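Local coordinates for protein putative esterase MT1895 (Mycobacterium tuberculosis, PDB 3S4K) that probably acts as a hot-dog-fold thioesterase of the PaaI family, hydrolysing acyl-CoA thioesters such as 1,4-dihydroxy-2-naphthoyl-CoA, at residues E64-M69 and W118-T123; L27-T30 and G36-A39; M69-W74 and V135-L140; A39-D42 and K46-Q49. One frame throughout, in Å; residues are numbered along the deposited sequence.

Contact 1: residues E64-M69 and W118-T123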
loop_
_atom_site.group_PDB
_atom_site.type_symbol
_atom_site.label_atom_id
_atom_site.label_comp_id
_atom_site.label_asym_id
_atom_site.label_seq_id
_atom_site.Cartn_x
_atom_site.Cartn_y
_atom_site.Cartn_z
ATOM N N GLU A 64 -1.976 -6.521 -0.348
ATOM C CA GLU A 64 -3.164 -6.391 -1.203
ATOM C C GLU A 64 -3.287 -7.547 -2.202
ATOM O O GLU A 64 -4.366 -8.154 -2.349
ATOM C CB GLU A 64 -3.120 -5.036 -1.924
ATOM C CG GLU A 64 -4.350 -4.727 -2.785
ATOM C CD GLU A 64 -5.578 -4.346 -1.988
ATOM O OE1 GLU A 64 -5.476 -4.163 -0.753
ATOM O OE2 GLU A 64 -6.663 -4.224 -2.620
ATOM N N SER A 65 -2.176 -7.872 -2.864
ATOM C CA SER A 65 -2.135 -8.939 -3.860
ATOM C C SER A 65 -2.447 -10.307 -3.267
ATOM O O SER A 65 -3.262 -11.064 -3.789
ATOM C CB SER A 65 -0.757 -9.004 -4.528
ATOM O OG SER A 65 -0.621 -7.996 -5.508
ATOM N N ILE A 66 -1.774 -10.643 -2.186
ATOM C CA ILE A 66 -1.907 -12.002 -1.622
ATOM C C ILE A 66 -3.334 -12.209 -1.116
ATOM O O ILE A 66 -3.968 -13.232 -1.385
ATOM C CB ILE A 66 -0.832 -12.278 -0.529
ATOM C CG1 ILE A 66 0.571 -12.133 -1.124
ATOM C CG2 ILE A 66 -0.989 -13.735 0.028
ATOM C CD1 ILE A 66 1.743 -12.199 -0.112
ATOM N N ALA A 67 -3.862 -11.219 -0.400
ATOM C CA ALA A 67 -5.245 -11.238 0.078
ATOM C C ALA A 67 -6.275 -11.323 -1.053
ATOM O O ALA A 67 -7.233 -12.109 -0.982
ATOM C CB ALA A 67 -5.515 -9.996 0.938
ATOM N N SER A 68 -6.118 -10.488 -2.081
ATOM C CA SER A 68 -7.088 -10.484 -3.170
ATOM C C SER A 68 -7.099 -11.806 -3.915
ATOM O O SER A 68 -8.166 -12.269 -4.301
ATOM C CB SER A 68 -6.849 -9.331 -4.154
ATOM O OG SER A 68 -6.729 -8.102 -3.471
ATOM N N MET A 69 -5.931 -12.446 -4.099
ATOM C CA MET A 69 -5.897 -13.709 -4.835
ATOM C C MET A 69 -6.525 -14.835 -3.995
ATOM O O MET A 69 -7.295 -15.653 -4.521
ATOM C CB MET A 69 -4.471 -14.066 -5.278
ATOM C CG MET A 69 -3.888 -13.079 -6.290
ATOM S SD MET A 69 -4.807 -12.978 -7.851
ATOM C CE MET A 69 -4.837 -14.685 -8.219
ATOM N N TRP A 118 -9.252 -10.652 5.088
ATOM C CA TRP A 118 -8.061 -11.503 5.105
ATOM C C TRP A 118 -6.909 -10.825 5.855
ATOM O O TRP A 118 -6.733 -9.614 5.747
ATOM C CB TRP A 118 -7.574 -11.822 3.684
ATOM C CG TRP A 118 -8.500 -12.777 2.966
ATOM C CD1 TRP A 118 -9.637 -12.469 2.311
ATOM C CD2 TRP A 118 -8.345 -14.194 2.856
ATOM N NE1 TRP A 118 -10.212 -13.598 1.777
ATOM C CE2 TRP A 118 -9.449 -14.682 2.119
ATOM C CE3 TRP A 118 -7.391 -15.102 3.321
ATOM C CZ2 TRP A 118 -9.605 -16.039 1.812
ATOM C CZ3 TRP A 118 -7.570 -16.444 3.047
ATOM C CH2 TRP A 118 -8.662 -16.899 2.288
ATOM N N LEU A 119 -6.148 -11.615 6.623
ATOM C CA LEU A 119 -4.923 -11.173 7.302
ATOM C C LEU A 119 -3.708 -11.671 6.514
ATOM O O LEU A 119 -3.626 -12.855 6.160
ATOM C CB LEU A 119 -4.852 -11.768 8.709
ATOM C CG LEU A 119 -3.507 -11.656 9.411
ATOM C CD1 LEU A 119 -3.219 -10.197 9.698
ATOM C CD2 LEU A 119 -3.530 -12.457 10.721
ATOM N N VAL A 120 -2.762 -10.775 6.261
ATOM C CA VAL A 120 -1.518 -11.132 5.596
ATOM C C VAL A 120 -0.362 -10.689 6.473
ATOM O O VAL A 120 -0.308 -9.525 6.903
ATOM C CB VAL A 120 -1.399 -10.459 4.223
ATOM C CG1 VAL A 120 -0.109 -10.908 3.511
ATOM C CG2 VAL A 120 -2.657 -10.728 3.379
ATOM N N THR A 121 0.558 -11.619 6.730
ATOM C CA THR A 121 1.733 -11.373 7.576
ATOM C C THR A 121 2.970 -11.554 6.705
ATOM O O THR A 121 3.141 -12.599 6.058
ATOM C CB THR A 121 1.789 -12.324 8.801
ATOM O OG1 THR A 121 0.535 -12.276 9.494
ATOM C CG2 THR A 121 2.962 -11.966 9.769
ATOM N N ILE A 122 3.847 -10.556 6.731
ATOM C CA ILE A 122 5.085 -10.575 5.953
ATOM C C ILE A 122 6.276 -10.763 6.878
ATOM O O ILE A 122 6.445 -10.002 7.831
ATOM C CB ILE A 122 5.292 -9.264 5.182
ATOM C CG1 ILE A 122 4.002 -8.868 4.454
ATOM C CG2 ILE A 122 6.427 -9.417 4.209
ATOM C CD1 ILE A 122 4.242 -7.978 3.245
ATOM N N THR A 123 7.077 -11.796 6.614
ATOM C CA THR A 123 8.283 -12.098 7.381
ATOM C C THR A 123 9.562 -12.003 6.534
ATOM O O THR A 123 9.532 -12.133 5.303
ATOM C CB THR A 123 8.208 -13.512 8.018
ATOM O OG1 THR A 123 7.799 -14.475 7.030
ATOM C CG2 THR A 123 7.233 -13.512 9.208
#

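Contact 2: residues L27-T30 and G36-A39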
loop_
_atom_site.group_PDB
_atom_site.type_symbol
_atom_site.label_atom_id
_atom_site.label_comp_id
_atom_site.label_asym_id
_atom_site.label_seq_id
_atom_site.Cartn_x
_atom_site.Cartn_y
_atom_site.Cartn_z
ATOM N N LEU A 27 6.860 -10.127 -7.321
ATOM C CA LEU A 27 6.068 -10.977 -6.434
ATOM C C LEU A 27 5.757 -12.290 -7.140
ATOM O O LEU A 27 5.174 -12.288 -8.233
ATOM C CB LEU A 27 4.760 -10.271 -6.023
ATOM C CG LEU A 27 3.944 -10.945 -4.913
ATOM C CD1 LEU A 27 4.715 -11.069 -3.605
ATOM C CD2 LEU A 27 2.608 -10.211 -4.691
ATOM N N GLN A 28 6.103 -13.405 -6.502
ATOM C CA GLN A 28 5.898 -14.751 -7.056
ATOM C C GLN A 28 5.098 -15.591 -6.061
ATOM O O GLN A 28 5.507 -15.717 -4.911
ATOM C CB GLN A 28 7.253 -15.405 -7.331
ATOM C CG GLN A 28 7.972 -14.782 -8.512
ATOM C CD GLN A 28 9.303 -15.445 -8.825
ATOM O OE1 GLN A 28 9.776 -16.323 -8.093
ATOM N NE2 GLN A 28 9.912 -15.031 -9.925
ATOM N N PHE A 29 3.952 -16.128 -6.487
ATOM C CA PHE A 29 3.105 -16.930 -5.571
ATOM C C PHE A 29 3.609 -18.349 -5.513
ATOM O O PHE A 29 4.032 -18.917 -6.546
ATOM C CB PHE A 29 1.642 -16.978 -6.000
ATOM C CG PHE A 29 0.875 -15.769 -5.645
ATOM C CD1 PHE A 29 1.102 -14.585 -6.320
ATOM C CD2 PHE A 29 -0.072 -15.798 -4.622
ATOM C CE1 PHE A 29 0.396 -13.450 -5.991
ATOM C CE2 PHE A 29 -0.769 -14.686 -4.294
ATOM C CZ PHE A 29 -0.535 -13.487 -4.981
ATOM N N THR A 30 3.572 -18.900 -4.301
ATOM C CA THR A 30 3.945 -20.295 -4.047
ATOM C C THR A 30 2.759 -21.191 -3.694
ATOM O O THR A 30 2.816 -22.411 -3.902
ATOM C CB THR A 30 4.985 -20.400 -2.922
ATOM O OG1 THR A 30 4.519 -19.751 -1.720
ATOM C CG2 THR A 30 6.278 -19.794 -3.364
ATOM N N GLY A 36 -6.270 -19.830 1.631
ATOM C CA GLY A 36 -5.206 -18.854 1.666
ATOM C C GLY A 36 -4.273 -18.845 0.474
ATOM O O GLY A 36 -4.466 -19.561 -0.494
ATOM N N ALA A 37 -3.273 -17.974 0.582
ATOM C CA ALA A 37 -2.229 -17.818 -0.401
ATOM C C ALA A 37 -0.925 -17.381 0.238
ATOM O O ALA A 37 -0.897 -16.811 1.355
ATOM C CB ALA A 37 -2.643 -16.823 -1.493
ATOM N N ARG A 38 0.152 -17.681 -0.461
ATOM C CA ARG A 38 1.498 -17.310 -0.044
ATOM C C ARG A 38 2.299 -16.832 -1.256
ATOM O O ARG A 38 2.220 -17.413 -2.341
ATOM C CB ARG A 38 2.216 -18.468 0.666
ATOM C CG ARG A 38 1.462 -19.000 1.927
ATOM C CD ARG A 38 2.208 -20.114 2.624
ATOM N NE ARG A 38 1.253 -20.842 3.463
ATOM C CZ ARG A 38 1.321 -21.025 4.783
ATOM N NH1 ARG A 38 2.364 -20.617 5.511
ATOM N NH2 ARG A 38 0.317 -21.673 5.382
ATOM N N ALA A 39 3.071 -15.765 -1.059
ATOM C CA ALA A 39 3.927 -15.248 -2.119
ATOM C C ALA A 39 5.118 -14.550 -1.529
ATOM O O ALA A 39 5.168 -14.274 -0.327
ATOM C CB ALA A 39 3.144 -14.284 -3.043
#

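Contact 3: residues M69-W74 and V135-L140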
loop_
_atom_site.group_PDB
_atom_site.type_symbol
_atom_site.label_atom_id
_atom_site.label_comp_id
_atom_site.label_asym_id
_atom_site.label_seq_id
_atom_site.Cartn_x
_atom_site.Cartn_y
_atom_site.Cartn_z
ATOM N N MET A 69 -5.931 -12.446 -4.099
ATOM C CA MET A 69 -5.897 -13.709 -4.835
ATOM C C MET A 69 -6.525 -14.835 -3.995
ATOM O O MET A 69 -7.295 -15.653 -4.521
ATOM C CB MET A 69 -4.471 -14.066 -5.278
ATOM C CG MET A 69 -3.888 -13.079 -6.290
ATOM S SD MET A 69 -4.807 -12.978 -7.851
ATOM C CE MET A 69 -4.837 -14.685 -8.219
ATOM N N ALA A 70 -6.247 -14.844 -2.691
ATOM C CA ALA A 70 -6.891 -15.795 -1.776
ATOM C C ALA A 70 -8.420 -15.610 -1.843
ATOM O O ALA A 70 -9.199 -16.585 -1.910
ATOM C CB ALA A 70 -6.382 -15.605 -0.333
ATOM N N ALA A 71 -8.844 -14.352 -1.827
ATOM C CA ALA A 71 -10.274 -14.025 -1.812
ATOM C C ALA A 71 -10.961 -14.489 -3.087
ATOM O O ALA A 71 -12.051 -15.050 -3.052
ATOM C CB ALA A 71 -10.476 -12.530 -1.574
ATOM N N PHE A 72 -10.302 -14.283 -4.219
ATOM C CA PHE A 72 -10.848 -14.733 -5.483
ATOM C C PHE A 72 -10.925 -16.261 -5.523
ATOM O O PHE A 72 -11.915 -16.827 -5.970
ATOM C CB PHE A 72 -9.991 -14.227 -6.613
ATOM C CG PHE A 72 -10.526 -14.568 -7.953
ATOM C CD1 PHE A 72 -11.392 -13.701 -8.608
ATOM C CD2 PHE A 72 -10.156 -15.755 -8.580
ATOM C CE1 PHE A 72 -11.889 -14.009 -9.880
ATOM C CE2 PHE A 72 -10.652 -16.072 -9.847
ATOM C CZ PHE A 72 -11.527 -15.205 -10.493
ATOM N N ALA A 73 -9.882 -16.923 -5.036
ATOM C CA ALA A 73 -9.881 -18.373 -4.990
ATOM C C ALA A 73 -11.010 -18.922 -4.132
ATOM O O ALA A 73 -11.661 -19.876 -4.525
ATOM C CB ALA A 73 -8.520 -18.920 -4.502
ATOM N N TRP A 74 -11.243 -18.341 -2.965
ATOM C CA TRP A 74 -12.323 -18.819 -2.115
ATOM C C TRP A 74 -13.681 -18.575 -2.789
ATOM O O TRP A 74 -14.527 -19.472 -2.826
ATOM C CB TRP A 74 -12.284 -18.162 -0.738
ATOM C CG TRP A 74 -13.384 -18.629 0.136
ATOM C CD1 TRP A 74 -13.414 -19.778 0.866
ATOM C CD2 TRP A 74 -14.647 -17.986 0.335
ATOM N NE1 TRP A 74 -14.617 -19.873 1.555
ATOM C CE2 TRP A 74 -15.384 -18.781 1.240
ATOM C CE3 TRP A 74 -15.214 -16.789 -0.134
ATOM C CZ2 TRP A 74 -16.668 -18.442 1.649
ATOM C CZ3 TRP A 74 -16.503 -16.445 0.301
ATOM C CH2 TRP A 74 -17.206 -17.269 1.176
ATOM N N VAL A 135 -7.010 -6.886 4.771
ATOM C CA VAL A 135 -7.658 -6.401 3.580
ATOM C C VAL A 135 -9.125 -6.793 3.582
ATOM O O VAL A 135 -9.450 -7.975 3.737
ATOM C CB VAL A 135 -6.951 -6.958 2.330
ATOM C CG1 VAL A 135 -7.593 -6.415 1.047
ATOM C CG2 VAL A 135 -5.461 -6.639 2.385
ATOM N N ARG A 136 -9.990 -5.796 3.390
ATOM C CA ARG A 136 -11.433 -5.996 3.302
ATOM C C ARG A 136 -11.814 -5.912 1.835
ATOM O O ARG A 136 -11.423 -4.955 1.147
ATOM C CB ARG A 136 -12.166 -4.953 4.124
ATOM C CG ARG A 136 -13.699 -5.042 4.041
ATOM C CD ARG A 136 -14.345 -4.023 4.927
ATOM N NE ARG A 136 -14.241 -4.408 6.329
ATOM C CZ ARG A 136 -15.015 -5.302 6.944
ATOM N NH1 ARG A 136 -15.971 -5.964 6.296
ATOM N NH2 ARG A 136 -14.784 -5.584 8.225
ATOM N N LEU A 137 -12.550 -6.919 1.362
ATOM C CA LEU A 137 -12.963 -7.002 -0.030
ATOM C C LEU A 137 -14.474 -7.141 -0.135
ATOM O O LEU A 137 -15.104 -7.742 0.719
ATOM C CB LEU A 137 -12.290 -8.191 -0.724
ATOM C CG LEU A 137 -10.759 -8.135 -0.767
ATOM C CD1 LEU A 137 -10.187 -9.037 0.331
ATOM C CD2 LEU A 137 -10.184 -8.429 -2.191
ATOM N N GLN A 138 -15.023 -6.604 -1.220
ATOM C CA GLN A 138 -16.378 -6.877 -1.637
ATOM C C GLN A 138 -16.411 -8.025 -2.632
ATOM O O GLN A 138 -15.611 -8.057 -3.573
ATOM C CB GLN A 138 -16.960 -5.638 -2.342
ATOM C CG GLN A 138 -17.802 -4.812 -1.487
ATOM C CD GLN A 138 -18.481 -3.661 -2.237
ATOM O OE1 GLN A 138 -18.712 -3.694 -3.464
ATOM N NE2 GLN A 138 -18.807 -2.646 -1.491
ATOM N N ASN A 139 -17.340 -8.955 -2.444
ATOM C CA ASN A 139 -17.632 -9.961 -3.456
ATOM C C ASN A 139 -18.601 -9.366 -4.475
ATOM O O ASN A 139 -19.593 -8.782 -4.090
ATOM C CB ASN A 139 -18.266 -11.185 -2.812
ATOM C CG ASN A 139 -17.331 -11.881 -1.826
ATOM O OD1 ASN A 139 -16.107 -11.918 -2.026
ATOM N ND2 ASN A 139 -17.910 -12.435 -0.753
ATOM N N LEU A 140 -18.316 -9.545 -5.760
ATOM C CA LEU A 140 -19.140 -9.024 -6.843
ATOM C C LEU A 140 -19.725 -10.196 -7.586
ATOM O O LEU A 140 -19.016 -11.151 -7.873
ATOM C CB LEU A 140 -18.276 -8.222 -7.802
ATOM C CG LEU A 140 -17.562 -7.017 -7.204
ATOM C CD1 LEU A 140 -16.548 -6.450 -8.221
ATOM C CD2 LEU A 140 -18.571 -5.958 -6.759
#

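Contact 4: residues A39-D42 and K46-Q49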
loop_
_atom_site.group_PDB
_atom_site.type_symbol
_atom_site.label_atom_id
_atom_site.label_comp_id
_atom_site.label_asym_id
_atom_site.label_seq_id
_atom_site.Cartn_x
_atom_site.Cartn_y
_atom_site.Cartn_z
ATOM N N ALA A 39 3.071 -15.765 -1.059
ATOM C CA ALA A 39 3.927 -15.248 -2.119
ATOM C C ALA A 39 5.118 -14.550 -1.529
ATOM O O ALA A 39 5.168 -14.274 -0.327
ATOM C CB ALA A 39 3.144 -14.284 -3.043
ATOM N N GLN A 40 6.092 -14.271 -2.385
ATOM C CA GLN A 40 7.380 -13.809 -1.917
ATOM C C GLN A 40 8.035 -12.904 -2.935
ATOM O O GLN A 40 7.804 -13.049 -4.138
ATOM C CB GLN A 40 8.264 -15.001 -1.646
ATOM C CG GLN A 40 8.587 -15.829 -2.883
ATOM C CD GLN A 40 9.108 -17.210 -2.512
ATOM O OE1 GLN A 40 8.598 -17.842 -1.597
ATOM N NE2 GLN A 40 10.115 -17.669 -3.221
ATOM N N LEU A 41 8.879 -11.999 -2.450
ATOM C CA LEU A 41 9.683 -11.169 -3.350
ATOM C C LEU A 41 11.053 -10.904 -2.755
ATOM O O LEU A 41 11.276 -11.030 -1.541
ATOM C CB LEU A 41 8.985 -9.845 -3.725
ATOM C CG LEU A 41 8.708 -8.750 -2.684
ATOM C CD1 LEU A 41 9.964 -7.976 -2.273
ATOM C CD2 LEU A 41 7.627 -7.783 -3.207
ATOM N N ASP A 42 11.983 -10.575 -3.646
ATOM C CA ASP A 42 13.332 -10.212 -3.249
ATOM C C ASP A 42 13.350 -8.708 -3.088
ATOM O O ASP A 42 12.884 -7.988 -3.965
ATOM C CB ASP A 42 14.339 -10.636 -4.338
ATOM C CG ASP A 42 15.800 -10.533 -3.901
ATOM O OD1 ASP A 42 16.125 -10.610 -2.699
ATOM O OD2 ASP A 42 16.656 -10.403 -4.806
ATOM N N LYS A 46 15.376 -0.874 -6.178
ATOM C CA LYS A 46 14.218 -0.139 -6.696
ATOM C C LYS A 46 13.025 -0.138 -5.745
ATOM O O LYS A 46 12.048 0.618 -5.951
ATOM C CB LYS A 46 13.773 -0.724 -8.036
ATOM C CG LYS A 46 13.062 -2.067 -7.944
ATOM C CD LYS A 46 12.527 -2.515 -9.302
ATOM C CE LYS A 46 12.005 -3.940 -9.261
ATOM N NZ LYS A 46 13.120 -4.924 -9.156
ATOM N N LEU A 47 13.072 -0.987 -4.737
ATOM C CA LEU A 47 11.949 -1.130 -3.791
ATOM C C LEU A 47 12.153 -0.335 -2.499
ATOM O O LEU A 47 11.351 -0.411 -1.558
ATOM C CB LEU A 47 11.695 -2.614 -3.495
ATOM C CG LEU A 47 11.308 -3.466 -4.719
ATOM C CD1 LEU A 47 10.999 -4.904 -4.306
ATOM C CD2 LEU A 47 10.126 -2.878 -5.521
ATOM N N LEU A 48 13.232 0.424 -2.454
ATOM C CA LEU A 48 13.635 1.127 -1.261
ATOM C C LEU A 48 13.140 2.570 -1.298
ATOM O O LEU A 48 12.768 3.115 -2.343
ATOM C CB LEU A 48 15.168 1.090 -1.132
ATOM C CG LEU A 48 15.848 -0.291 -1.066
ATOM C CD1 LEU A 48 17.348 -0.115 -0.868
ATOM C CD2 LEU A 48 15.259 -1.150 0.043
ATOM N N GLN A 49 13.123 3.185 -0.133
ATOM C CA GLN A 49 12.793 4.590 -0.041
ATOM C C GLN A 49 14.066 5.370 0.255
ATOM O O GLN A 49 15.185 4.843 0.094
ATOM C CB GLN A 49 11.637 4.845 0.959
ATOM C CG GLN A 49 11.684 4.080 2.247
ATOM C CD GLN A 49 12.802 4.522 3.153
ATOM O OE1 GLN A 49 13.980 4.297 2.869
ATOM N NE2 GLN A 49 12.438 5.157 4.269
#

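Contact 1: residues E64-M69 and W118-T123
With chi1 at -177°, Val120 swings CG1 opposite its own backbone N and leaves CG2 beside that N, and the two methyls part company: CG2 goes to Ala67, CG1 to Ile66. This is the centre of the hot-dog fold, where the long helix 56-75 lies wrapped in the antiparallel sheet, here represented by strand 115-123. The short axes pass 8.3 Å apart and run at 140° to each other. Such a close approach suits the small residue that the helix offers at this point: the CB of Ala67 meets Val120 CG2 at 3.8 Å and the CB of Trp118 at 3.9 Å, so one methyl fits against two successive inward-facing residues of the strand. Ile66 makes a looser touch, its CD1 4.3 Å from Val120 CG1. All of this is apolar and buried. The polar end of Trp118 is dealt with elsewhere, NE1 bonding to Gln116 OE1, while the sheet side of Ala67 is shared with Val135 of strand 129-140. The indole turns one face to the helix backbone, with the carbonyl O of Ala67 lying 4.1 Å above the ring plane, offset toward its rim.

Contact 2: residues L27-T30 and G36-A39
Ala39 sets its methyl squarely over the face of the Phe29 ring: CB lies 3.8 Å from the ring centroid and 11° off the normal, a CH-pi contact. Phe29 holds CG opposite its carbonyl carbon (chi1 -79°), which lays the ring over Ala39. The same ring presents its edge to the strand neighbour two residues back, CE2 standing 4.0 Å from Ala37 CB, near the ring plane. Phe29 and Ala39 form an antiparallel non-hydrogen-bonded pair in the beta hairpin of strands 28-33 and 36-43, with both side chains on one face of the sheet. That face looks toward helix 56-75, where Met69 packs on Phe29 and Ile66 on Ala37. Leu27 joins at another side of the Ala39 methyl, its CD1 within 3.6 Å of CB. Beside this apolar cluster Thr30 N bonds to Arg38 O at 2.8 Å, with a nearly straight N-H line of 162°, alongside the backbone bonds of Gln28 with Gln40 and Arg38 with Glu31. Two CA-H...O contacts add to these, Phe29 CA to Arg38 O at 3.4 Å and Ala39 CA to Gln28 O at 3.2 Å. Chemically the hairpin divides its labour: polar backbone bonds set the strands, while the Ala39 methyl, against ring face and leucine branch, makes a compact apolar patch facing helix 56-75.

Contact 3: residues M69-W74 and V135-L140
Ala71 is the first residue of the 69-74 turn to reach the strand, placing its CB 4.0 Å from Leu137 CD1 and 4.2 Å from CD2, so that the methyl sits against the forked end of the leucine. In Leu137, with CG opposite the carbonyl carbon (chi1 -61°) and chi2 at an uncommon 101°, both CD1 and CD2 come against the alanine methyl. The backbones stay well separated here, 7.7 Å between the CA atoms of Ala71 and Leu137. One turn further, Trp74 points toward the strand and offers its indole edge: CZ3 lies 4.4 Å from Asn139 ND2, which approaches near the ring plane. That is a loose touch, and the amide is occupied elsewhere, ND2 bonding to Arg113 O and OD1 to Gln116 NE2. The Gln116 amide also reaches the carbonyl O of Ala71, so a residue of strand 115-123 links helix and strand through polar bonds beside the apolar pair. What results is one end of the hot-dog fold, where the last turns of its central helix meet the end of strand 129-140 in the curved sheet.

Contact 4: residues A39-D42 and K46-Q49
Leu47 pushes CD1 against Leu41, meeting the CD1 of that residue at 3.8 Å, and the two side chains cross obliquely. The same methyl comes still nearer to the backbone of the next residue, 3.6 Å from the carbonyl O of Asp42, so it touches both an apolar branch and a backbone carbonyl oxygen. No bond is formed there; it is a van der Waals touch. Leu41 brings its share of the contact through a rotamer rare for leucine: CG stands between the backbone N and the carbonyl carbon (chi1 66°, chi2 74°), which puts CD1 against Leu47. Leu47, by contrast, has CG opposite its carbonyl carbon and then runs on extended (chi2 -177°), which carries CD1 across to the strand. The backbones stay far apart, 9.2 Å between the CA atoms of Asp42 and Leu47, so the gap is bridged mainly by the leucine side chains, Leu47 reaching the Asp42 carbonyl as well, and the surface buried is just 80 Å². The chain leaves strand 36-43, and Lys46 and Leu47, the end of a 3-10 segment, stand far enough over for Leu47 to lean on the strand. Leu41, in the sheet, and Leu47, in the loop before helix 56-75, both pack on Val58 of that helix; Met62 adds to Leu41, and Val102 of the adjoining strand 100-108 flanks Leu41, while Phe21 of the second subunit packs on Leu47, placing this loop at the dimer interface next to the start of the helix.

How the contacts relate
Along the chain the order is contact 2, contact 4, then contacts 1 and 3, whose segments alternate. Contacts 2 and 4 share Ala39 and strand 36-43; contacts 1 and 3 share Met69 and helix 56-75, and their strands 115-123 and 129-140 are neighbours in the sheet. Contact 1 is central, its centre 3 Å from that of the chain, about 9 Å from contact 2 and 11 Å from contact 3. Contacts 3 and 4 lie on opposite sides of the chain's centre, nearest atoms about 8 Å apart. In this hot-dog arrangement one helix, 56-75, is met by strands of the curled sheet at several points, and contacts 1 and 4 bring that core to the second subunit.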